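Putative oxidoreductase (Gluconobacter oxydans, PDB 3WJ7) probably catalyses nicotinamide-dependent oxidation or reduction of aldehydes or related carbonyl compounds, as a member of the short-chain dehydrogenase/reductase (SDR) family. Local coordinates at residues 25-36 with 220-229; 202-213 with 260-271. All coordinates share one frame; numbering follows the deposited sequence.

How the contacts relate
The two contacts interleave along the chain, which runs through 25-36, 202-213, 220-229 and then 260-271. Contact 1 packs two helices of the Rossmann domain, next to its central mixed sheet, whereas contact 2 lies further from the middle of the chain, at a separate two-stranded parallel sheet. Their centres are 31 Å apart and their nearest atoms about 17 Å apart, so the two do not meet. Strand 214-219 bridges the two regions: it leaves segment 202-213, pairs with 176-185 in the main sheet, and runs straight into helix 220-233. The chain thus passes from the peripheral sheet back to the Rossmann core, and only contact 2 meets a second subunit.

Contact 1: residues 25-36 with 220-229; sequences VGSAVARVLEER and VDDVAEGHAL
Helix 25-35 and helix 220-229 cross at -54°, with their axes 8.2 Å apart at the closest point, where Val29 CA and Ala224 CA come within 4.3 Å. The glycine-rich TGxxGxxG motif of the Rossmann fold runs into the first helix, Gly26 being its last glycine, and the pair packs against the central sheet. Small side chains make the close crossing possible: Ala28 CB meets Ala224 CB at 4.0 Å. Val32 spreads its two methyls over successive turns, CG2 3.7 Å from Ala224 CB and CG1 against Ala228 CB. With Val29 CG1 anti to the backbone N (chi1 160°), the other methyl, CG2, is set over the middle of the His227 ring in a CH-pi contact, 3.6 Å from the centroid. Beyond the helix end, Arg36 grips Glu225 end-on: NH1 to OE1 and NH2 to OE2, each 2.8 Å, on the syn sides of the carboxylate. The guanidinium and carboxylate planes stand 51° apart, so the two bonds do not form a flat pair. Glu232 takes the Arg36 NE, so two acids share the cation. Replacing Arg36 with an alanine would probably leave Glu225 and Glu232 without their shared counter-charge. Over one face of that guanidinium, toward its rim, sits Ala228 CB, 3.5 Å from Arg36 NE.

Contact 2: residues 202-213 with 260-271; sequences CASGNMPAYVET and AGVKPPAVKLKQ
A two-stranded parallel sheet, 209-211 beside 267-269, forms the heart of this contact, standing apart from the central Rossmann sheet and lying where a second subunit packs. The ladder is firm toward its C-terminal end, where Leu269 N donates to Tyr210 O at 2.9 Å and Glu212 N to Leu269 O at 3.0 Å. It is looser before that: Val267 N reaches Pro208 O, while Tyr210 N to Val267 O is a weak bond. Ala209 and Val211 send their side chains to one face, alongside Val267 and Leu269, and Tyr210 and Lys268 to the other. A chi1 of 72° wedges Tyr210 CG between its backbone N and C, which leans the ring over the neighbouring strand, with Lys268 CA over one face, toward the rim, and Lys268 CG 3.4 Å from Tyr210 OH. The Pro265 and Tyr210 side chains cross at about a right angle, Pro265 CG lying 3.7 Å from Tyr210 CE2; Pro265 also runs alongside Met207, whose CE lies 3.6 Å from that CG. Phe253 packs edge-to-face with Tyr210, and Trp283 of the second subunit packs on Met207 and Tyr210. Upstream, Gly205 and Gly261 each close a helix with a Schellman motif, and Ala203 CB rests 3.9 Å from Ala260 CB; a mercury ion sits by the Cys202 side chain. At the far end Gln271 turns its NE2 to Gly287 O of the second subunit. Glu212 divides its carboxylate: OE1 accepts from Gly250 N, and OE2 faces Lys268 NZ in a long salt bridge of 4.0 Å.

Contact 1: residues 25-36 with 220-229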
loop_
_atom_site.group_PDB
_atom_site.type_symbol
_atom_site.label_atom_id
_atom_site.label_comp_id
_atom_site.label_asym_id
_atom_site.label_seq_id
_atom_site.Cartn_x
_atom_site.Cartn_y
_atom_site.Cartn_z
ATOM N N VAL A 25 -8.363 6.534 -24.705
ATOM C CA VAL A 25 -9.757 6.171 -24.987
ATOM C C VAL A 25 -10.764 7.335 -24.897
ATOM O O VAL A 25 -11.625 7.484 -25.776
ATOM C CB VAL A 25 -10.245 5.040 -24.071
ATOM C CG1 VAL A 25 -11.727 4.799 -24.327
ATOM C CG2 VAL A 25 -9.400 3.809 -24.305
ATOM N N GLY A 26 -10.644 8.129 -23.842
ATOM C CA GLY A 26 -11.492 9.280 -23.633
ATOM C C GLY A 26 -11.514 10.190 -24.852
ATOM O O GLY A 26 -12.595 10.637 -25.329
ATOM N N SER A 27 -10.340 10.470 -25.405
ATOM C CA SER A 27 -10.405 11.390 -26.536
ATOM C C SER A 27 -10.925 10.728 -27.788
ATOM O O SER A 27 -11.572 11.373 -28.618
ATOM C CB SER A 27 -9.105 12.146 -26.780
ATOM O OG SER A 27 -8.167 11.324 -27.377
ATOM N N ALA A 28 -10.683 9.439 -27.939
ATOM C CA ALA A 28 -11.204 8.840 -29.138
ATOM C C ALA A 28 -12.736 8.729 -29.035
ATOM O O ALA A 28 -13.435 8.913 -30.030
ATOM C CB ALA A 28 -10.553 7.512 -29.409
ATOM N N VAL A 29 -13.239 8.485 -27.821
ATOM C CA VAL A 29 -14.657 8.457 -27.562
ATOM C C VAL A 29 -15.232 9.845 -27.886
ATOM O O VAL A 29 -16.261 9.968 -28.561
ATOM C CB VAL A 29 -14.948 8.008 -26.109
ATOM C CG1 VAL A 29 -16.357 8.425 -25.658
ATOM C CG2 VAL A 29 -14.854 6.504 -26.023
ATOM N N ALA A 30 -14.542 10.889 -27.441
ATOM C CA ALA A 30 -15.009 12.246 -27.665
ATOM C C ALA A 30 -15.179 12.540 -29.159
ATOM O O ALA A 30 -16.225 13.055 -29.552
ATOM C CB ALA A 30 -14.068 13.252 -27.037
ATOM N N ARG A 31 -14.171 12.204 -29.970
ATOM C CA ARG A 31 -14.204 12.468 -31.417
ATOM C C ARG A 31 -15.442 11.822 -32.037
ATOM O O ARG A 31 -16.150 12.461 -32.806
ATOM C CB ARG A 31 -12.925 11.984 -32.142
ATOM C CG ARG A 31 -11.689 12.851 -31.905
ATOM C CD ARG A 31 -10.393 12.210 -32.414
ATOM N NE ARG A 31 -9.305 12.494 -31.465
ATOM C CZ ARG A 31 -8.616 11.592 -30.742
ATOM N NH1 ARG A 31 -8.811 10.284 -30.866
ATOM N NH2 ARG A 31 -7.684 12.014 -29.898
ATOM N N VAL A 32 -15.710 10.569 -31.669
ATOM C CA VAL A 32 -16.850 9.833 -32.223
ATOM C C VAL A 32 -18.180 10.556 -31.923
ATOM O O VAL A 32 -18.990 10.775 -32.814
ATOM C CB VAL A 32 -16.832 8.350 -31.757
ATOM C CG1 VAL A 32 -18.176 7.655 -31.945
ATOM C CG2 VAL A 32 -15.733 7.582 -32.477
ATOM N N LEU A 33 -18.382 10.917 -30.667
ATOM C CA LEU A 33 -19.537 11.674 -30.230
ATOM C C LEU A 33 -19.689 12.981 -30.993
ATOM O O LEU A 33 -20.812 13.376 -31.359
ATOM C CB LEU A 33 -19.428 11.982 -28.723
ATOM C CG LEU A 33 -19.462 10.729 -27.877
ATOM C CD1 LEU A 33 -19.333 11.090 -26.412
ATOM C CD2 LEU A 33 -20.713 9.903 -28.150
ATOM N N GLU A 34 -18.567 13.663 -31.201
ATOM C CA GLU A 34 -18.563 14.898 -31.965
ATOM C C GLU A 34 -19.050 14.685 -33.417
ATOM O O GLU A 34 -19.865 15.467 -33.897
ATOM C CB GLU A 34 -17.181 15.526 -31.957
ATOM C CG GLU A 34 -17.132 16.910 -32.588
ATOM C CD GLU A 34 -17.463 18.013 -31.600
ATOM O OE1 GLU A 34 -17.028 17.905 -30.417
ATOM O OE2 GLU A 34 -18.146 18.988 -32.009
ATOM N N GLU A 35 -18.564 13.634 -34.092
ATOM C CA GLU A 35 -18.925 13.353 -35.493
ATOM C C GLU A 35 -20.370 12.885 -35.592
ATOM O O GLU A 35 -21.012 13.045 -36.633
ATOM C CB GLU A 35 -17.963 12.337 -36.148
ATOM C CG GLU A 35 -16.481 12.740 -36.054
ATOM C CD GLU A 35 -15.512 11.740 -36.695
ATOM O OE1 GLU A 35 -15.659 11.443 -37.906
ATOM O OE2 GLU A 35 -14.583 11.260 -35.999
ATOM N N ARG A 36 -20.872 12.309 -34.505
ATOM C CA ARG A 36 -22.297 12.063 -34.347
ATOM C C ARG A 36 -23.137 13.318 -33.924
ATOM O O ARG A 36 -24.343 13.210 -33.719
ATOM C CB ARG A 36 -22.512 10.898 -33.369
ATOM C CG ARG A 36 -22.861 9.556 -34.022
ATOM C CD ARG A 36 -22.805 8.522 -32.939
ATOM N NE ARG A 36 -22.908 7.109 -33.302
ATOM C CZ ARG A 36 -21.974 6.367 -33.910
ATOM N NH1 ARG A 36 -20.829 6.876 -34.377
ATOM N NH2 ARG A 36 -22.206 5.078 -34.073
ATOM N N VAL A 220 -8.594 1.115 -30.860
ATOM C CA VAL A 220 -9.062 2.202 -30.011
ATOM C C VAL A 220 -10.302 2.873 -30.592
ATOM O O VAL A 220 -11.220 3.256 -29.852
ATOM C CB VAL A 220 -7.940 3.242 -29.739
ATOM C CG1 VAL A 220 -7.692 4.119 -30.952
ATOM C CG2 VAL A 220 -8.287 4.137 -28.566
ATOM N N ASP A 221 -10.345 2.998 -31.916
ATOM C CA ASP A 221 -11.515 3.620 -32.600
ATOM C C ASP A 221 -12.739 2.716 -32.559
ATOM O O ASP A 221 -13.863 3.169 -32.656
ATOM C CB ASP A 221 -11.155 4.036 -34.024
ATOM C CG ASP A 221 -10.205 5.255 -34.051
ATOM O OD1 ASP A 221 -10.349 6.108 -33.165
ATOM O OD2 ASP A 221 -9.321 5.371 -34.939
ATOM N N ASP A 222 -12.509 1.431 -32.372
ATOM C CA ASP A 222 -13.596 0.504 -32.255
ATOM C C ASP A 222 -14.153 0.523 -30.872
ATOM O O ASP A 222 -15.360 0.403 -30.733
ATOM C CB ASP A 222 -13.173 -0.898 -32.652
ATOM C CG ASP A 222 -13.011 -1.026 -34.128
ATOM O OD1 ASP A 222 -13.672 -0.255 -34.854
ATOM O OD2 ASP A 222 -12.196 -1.844 -34.578
ATOM N N VAL A 223 -13.287 0.676 -29.862
ATOM C CA VAL A 223 -13.744 0.926 -28.511
ATOM C C VAL A 223 -14.647 2.150 -28.502
ATOM O O VAL A 223 -15.747 2.135 -27.917
ATOM C CB VAL A 223 -12.553 1.219 -27.585
ATOM C CG1 VAL A 223 -13.010 1.734 -26.219
ATOM C CG2 VAL A 223 -11.706 -0.026 -27.442
ATOM N N ALA A 224 -14.146 3.213 -29.137
ATOM C CA ALA A 224 -14.834 4.487 -29.178
ATOM C C ALA A 224 -16.221 4.341 -29.783
ATOM O O ALA A 224 -17.230 4.789 -29.212
ATOM C CB ALA A 224 -14.003 5.534 -29.930
ATOM N N GLU A 225 -16.277 3.691 -30.932
ATOM C CA GLU A 225 -17.515 3.557 -31.659
ATOM C C GLU A 225 -18.460 2.749 -30.772
ATOM O O GLU A 225 -19.648 3.102 -30.604
ATOM C CB GLU A 225 -17.236 2.877 -33.018
ATOM C CG GLU A 225 -18.451 2.308 -33.766
ATOM C CD GLU A 225 -19.484 3.334 -34.290
ATOM O OE1 GLU A 225 -19.225 4.574 -34.321
ATOM O OE2 GLU A 225 -20.578 2.864 -34.696
ATOM N N GLY A 226 -17.931 1.679 -30.187
ATOM C CA GLY A 226 -18.736 0.820 -29.324
ATOM C C GLY A 226 -19.388 1.568 -28.164
ATOM O O GLY A 226 -20.479 1.200 -27.734
ATOM N N HIS A 227 -18.744 2.624 -27.655
ATOM C CA HIS A 227 -19.386 3.456 -26.646
ATOM C C HIS A 227 -20.625 4.135 -27.235
ATOM O O HIS A 227 -21.652 4.253 -26.569
ATOM C CB HIS A 227 -18.448 4.547 -26.130
ATOM C CG HIS A 227 -17.382 4.068 -25.202
ATOM N ND1 HIS A 227 -17.327 4.449 -23.876
ATOM C CD2 HIS A 227 -16.292 3.299 -25.415
ATOM C CE1 HIS A 227 -16.270 3.899 -23.304
ATOM N NE2 HIS A 227 -15.628 3.195 -24.216
ATOM N N ALA A 228 -20.532 4.600 -28.482
ATOM C CA ALA A 228 -21.656 5.320 -29.070
ATOM C C ALA A 228 -22.828 4.371 -29.241
ATOM O O ALA A 228 -23.983 4.712 -28.932
ATOM C CB ALA A 228 -21.260 5.984 -30.384
ATOM N N LEU A 229 -22.504 3.154 -29.694
ATOM C CA LEU A 229 -23.502 2.076 -29.888
ATOM C C LEU A 229 -24.162 1.674 -28.605
ATOM O O LEU A 229 -25.315 1.273 -28.626
ATOM C CB LEU A 229 -22.845 0.833 -30.505
ATOM C CG LEU A 229 -22.234 1.124 -31.878
ATOM C CD1 LEU A 229 -21.393 -0.043 -32.406
ATOM C CD2 LEU A 229 -23.360 1.547 -32.816
#

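Contact 2: residues 202-213 with 260-271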
loop_
_atom_site.group_PDB
_atom_site.type_symbol
_atom_site.label_atom_id
_atom_site.label_comp_id
_atom_site.label_asym_id
_atom_site.label_seq_id
_atom_site.Cartn_x
_atom_site.Cartn_y
_atom_site.Cartn_z
ATOM N N CYS A 202 9.483 -3.078 -29.443
ATOM C CA CYS A 202 9.577 -4.136 -30.416
ATOM C C CYS A 202 9.869 -3.627 -31.846
ATOM O O CYS A 202 10.825 -4.076 -32.487
ATOM C CB CYS A 202 8.299 -4.965 -30.394
ATOM S SG CYS A 202 8.256 -6.316 -31.589
ATOM N N ALA A 203 9.064 -2.703 -32.347
ATOM C CA ALA A 203 9.274 -2.135 -33.677
ATOM C C ALA A 203 10.675 -1.533 -33.849
ATOM O O ALA A 203 11.163 -1.354 -34.970
ATOM C CB ALA A 203 8.217 -1.092 -33.944
ATOM N N SER A 204 11.323 -1.263 -32.720
ATOM C CA SER A 204 12.573 -0.504 -32.663
ATOM C C SER A 204 13.725 -1.438 -32.551
ATOM O O SER A 204 14.846 -1.016 -32.679
ATOM C CB SER A 204 12.608 0.439 -31.432
ATOM O OG SER A 204 11.739 1.568 -31.568
ATOM N N GLY A 205 13.447 -2.705 -32.277
ATOM C CA GLY A 205 14.491 -3.698 -32.123
ATOM C C GLY A 205 15.004 -3.902 -30.703
ATOM O O GLY A 205 15.780 -4.835 -30.469
ATOM N N ASN A 206 14.580 -3.061 -29.755
ATOM C CA ASN A 206 15.122 -3.114 -28.377
ATOM C C ASN A 206 14.347 -3.960 -27.384
ATOM O O ASN A 206 14.425 -3.684 -26.184
ATOM C CB ASN A 206 15.249 -1.718 -27.744
ATOM C CG ASN A 206 16.001 -0.736 -28.614
ATOM O OD1 ASN A 206 16.942 -1.100 -29.334
ATOM N ND2 ASN A 206 15.586 0.526 -28.553
ATOM N N MET A 207 13.592 -4.953 -27.850
ATOM C CA MET A 207 12.888 -5.838 -26.923
ATOM C C MET A 207 13.365 -7.275 -27.059
ATOM O O MET A 207 12.783 -8.065 -27.803
ATOM C CB MET A 207 11.381 -5.730 -27.090
ATOM C CG MET A 207 10.546 -6.436 -26.031
ATOM S SD MET A 207 8.862 -6.347 -26.651
ATOM C CE MET A 207 9.017 -7.600 -27.922
ATOM N N PRO A 208 14.418 -7.627 -26.311
ATOM C CA PRO A 208 15.092 -8.902 -26.546
ATOM C C PRO A 208 14.310 -10.095 -26.004
ATOM O O PRO A 208 14.394 -11.182 -26.562
ATOM C CB PRO A 208 16.433 -8.741 -25.801
ATOM C CG PRO A 208 16.292 -7.519 -24.920
ATOM C CD PRO A 208 14.907 -6.955 -25.089
ATOM N N ALA A 209 13.557 -9.871 -24.929
ATOM C CA ALA A 209 12.869 -10.937 -24.201
ATOM C C ALA A 209 11.478 -10.487 -23.824
ATOM O O ALA A 209 11.155 -9.281 -23.875
ATOM C CB ALA A 209 13.643 -11.342 -22.951
ATOM N N TYR A 210 10.658 -11.472 -23.470
ATOM C CA TYR A 210 9.287 -11.246 -23.080
ATOM C C TYR A 210 8.746 -12.534 -22.514
ATOM O O TYR A 210 9.262 -13.608 -22.808
ATOM C CB TYR A 210 8.422 -10.782 -24.271
ATOM C CG TYR A 210 8.095 -11.825 -25.305
ATOM C CD1 TYR A 210 6.896 -12.534 -25.256
ATOM C CD2 TYR A 210 8.961 -12.087 -26.350
ATOM C CE1 TYR A 210 6.593 -13.516 -26.202
ATOM C CE2 TYR A 210 8.666 -13.050 -27.318
ATOM C CZ TYR A 210 7.485 -13.753 -27.246
ATOM O OH TYR A 210 7.202 -14.707 -28.205
ATOM N N VAL A 211 7.687 -12.407 -21.727
ATOM C CA VAL A 211 7.011 -13.522 -21.085
ATOM C C VAL A 211 5.715 -13.735 -21.833
ATOM O O VAL A 211 4.943 -12.787 -22.023
ATOM C CB VAL A 211 6.734 -13.216 -19.593
ATOM C CG1 VAL A 211 6.035 -14.382 -18.933
ATOM C CG2 VAL A 211 8.035 -12.866 -18.859
ATOM N N GLU A 212 5.501 -14.969 -22.280
ATOM C CA GLU A 212 4.365 -15.338 -23.110
ATOM C C GLU A 212 3.088 -15.131 -22.311
ATOM O O GLU A 212 3.039 -15.340 -21.097
ATOM C CB GLU A 212 4.488 -16.809 -23.571
ATOM C CG GLU A 212 3.425 -17.350 -24.550
ATOM C CD GLU A 212 3.275 -16.544 -25.876
ATOM O OE1 GLU A 212 2.945 -15.340 -25.851
ATOM O OE2 GLU A 212 3.452 -17.111 -26.972
ATOM N N THR A 213 2.060 -14.676 -23.005
ATOM C CA THR A 213 0.700 -14.727 -22.493
ATOM C C THR A 213 -0.334 -14.343 -23.546
ATOM O O THR A 213 0.021 -14.029 -24.686
ATOM C CB THR A 213 0.494 -13.897 -21.210
ATOM O OG1 THR A 213 -0.746 -14.318 -20.617
ATOM C CG2 THR A 213 0.496 -12.392 -21.473
ATOM N N ALA A 260 7.009 -3.884 -39.177
ATOM C CA ALA A 260 8.044 -2.884 -38.963
ATOM C C ALA A 260 9.332 -3.241 -39.696
ATOM O O ALA A 260 10.329 -2.529 -39.553
ATOM C CB ALA A 260 8.317 -2.712 -37.484
ATOM N N GLY A 261 9.311 -4.338 -40.466
ATOM C CA GLY A 261 10.515 -4.874 -41.142
ATOM C C GLY A 261 11.707 -5.213 -40.230
ATOM O O GLY A 261 12.864 -4.962 -40.594
ATOM N N VAL A 262 11.454 -5.795 -39.057
ATOM C CA VAL A 262 12.544 -6.050 -38.109
ATOM C C VAL A 262 12.566 -7.523 -37.632
ATOM O O VAL A 262 11.606 -8.267 -37.862
ATOM C CB VAL A 262 12.500 -5.022 -36.937
ATOM C CG1 VAL A 262 11.581 -5.477 -35.797
ATOM C CG2 VAL A 262 13.903 -4.729 -36.432
ATOM N N LYS A 263 13.647 -7.952 -36.987
ATOM C CA LYS A 263 13.700 -9.319 -36.454
ATOM C C LYS A 263 12.809 -9.485 -35.205
ATOM O O LYS A 263 12.869 -8.636 -34.312
ATOM C CB LYS A 263 15.147 -9.722 -36.138
ATOM C CG LYS A 263 15.990 -9.848 -37.400
ATOM C CD LYS A 263 16.847 -11.097 -37.399
ATOM C CE LYS A 263 17.316 -11.408 -38.809
ATOM N NZ LYS A 263 18.334 -12.497 -38.781
ATOM N N PRO A 264 11.990 -10.562 -35.136
ATOM C CA PRO A 264 11.098 -10.785 -33.964
ATOM C C PRO A 264 11.932 -11.141 -32.734
ATOM O O PRO A 264 13.083 -11.514 -32.899
ATOM C CB PRO A 264 10.225 -11.970 -34.401
ATOM C CG PRO A 264 11.047 -12.677 -35.445
ATOM C CD PRO A 264 11.811 -11.598 -36.167
ATOM N N PRO A 265 11.371 -11.025 -31.514
ATOM C CA PRO A 265 12.271 -11.128 -30.330
ATOM C C PRO A 265 12.848 -12.533 -30.176
ATOM O O PRO A 265 12.156 -13.520 -30.444
ATOM C CB PRO A 265 11.361 -10.770 -29.128
ATOM C CG PRO A 265 9.967 -10.566 -29.677
ATOM C CD PRO A 265 9.945 -11.009 -31.128
ATOM N N ALA A 266 14.109 -12.613 -29.779
ATOM C CA ALA A 266 14.841 -13.879 -29.768
ATOM C C ALA A 266 14.385 -14.836 -28.654
ATOM O O ALA A 266 14.405 -16.065 -28.825
ATOM C CB ALA A 266 16.335 -13.592 -29.649
ATOM N N VAL A 267 13.966 -14.238 -27.533
ATOM C CA VAL A 267 13.797 -14.919 -26.257
ATOM C C VAL A 267 12.349 -14.943 -25.767
ATOM O O VAL A 267 11.766 -13.911 -25.426
ATOM C CB VAL A 267 14.663 -14.213 -25.202
ATOM C CG1 VAL A 267 14.831 -15.070 -23.949
ATOM C CG2 VAL A 267 16.006 -13.850 -25.811
ATOM N N LYS A 268 11.763 -16.128 -25.722
ATOM C CA LYS A 268 10.401 -16.231 -25.263
ATOM C C LYS A 268 10.329 -17.052 -23.973
ATOM O O LYS A 268 10.551 -18.258 -23.983
ATOM C CB LYS A 268 9.497 -16.814 -26.342
ATOM C CG LYS A 268 8.053 -16.958 -25.873
ATOM C CD LYS A 268 7.487 -18.346 -26.107
ATOM C CE LYS A 268 6.795 -18.431 -27.457
ATOM N NZ LYS A 268 6.293 -19.812 -27.659
ATOM N N LEU A 269 9.993 -16.407 -22.870
ATOM C CA LEU A 269 9.906 -17.099 -21.594
ATOM C C LEU A 269 8.518 -17.692 -21.314
ATOM O O LEU A 269 7.550 -16.942 -21.208
ATOM C CB LEU A 269 10.294 -16.117 -20.492
ATOM C CG LEU A 269 11.599 -15.362 -20.749
ATOM C CD1 LEU A 269 11.858 -14.538 -19.499
ATOM C CD2 LEU A 269 12.756 -16.312 -21.049
ATOM N N LYS A 270 8.403 -19.017 -21.181
ATOM C CA LYS A 270 7.089 -19.611 -20.912
ATOM C C LYS A 270 6.691 -19.233 -19.477
ATOM O O LYS A 270 7.537 -19.031 -18.582
ATOM C CB LYS A 270 7.084 -21.124 -21.062
ATOM C CG LYS A 270 7.296 -21.647 -22.464
ATOM C CD LYS A 270 7.379 -23.167 -22.480
ATOM C CE LYS A 270 8.039 -23.625 -23.779
ATOM N NZ LYS A 270 8.981 -24.776 -23.590
ATOM N N GLN A 271 5.392 -19.139 -19.258
ATOM C CA GLN A 271 4.911 -18.612 -18.005
ATOM C C GLN A 271 5.163 -19.637 -16.917
ATOM O O GLN A 271 5.391 -19.283 -15.758
ATOM C CB GLN A 271 3.429 -18.235 -18.109
ATOM C CG GLN A 271 3.051 -17.030 -17.255
ATOM C CD GLN A 271 2.016 -16.158 -17.915
ATOM O OE1 GLN A 271 1.211 -16.634 -18.720
ATOM N NE2 GLN A 271 2.034 -14.868 -17.593
#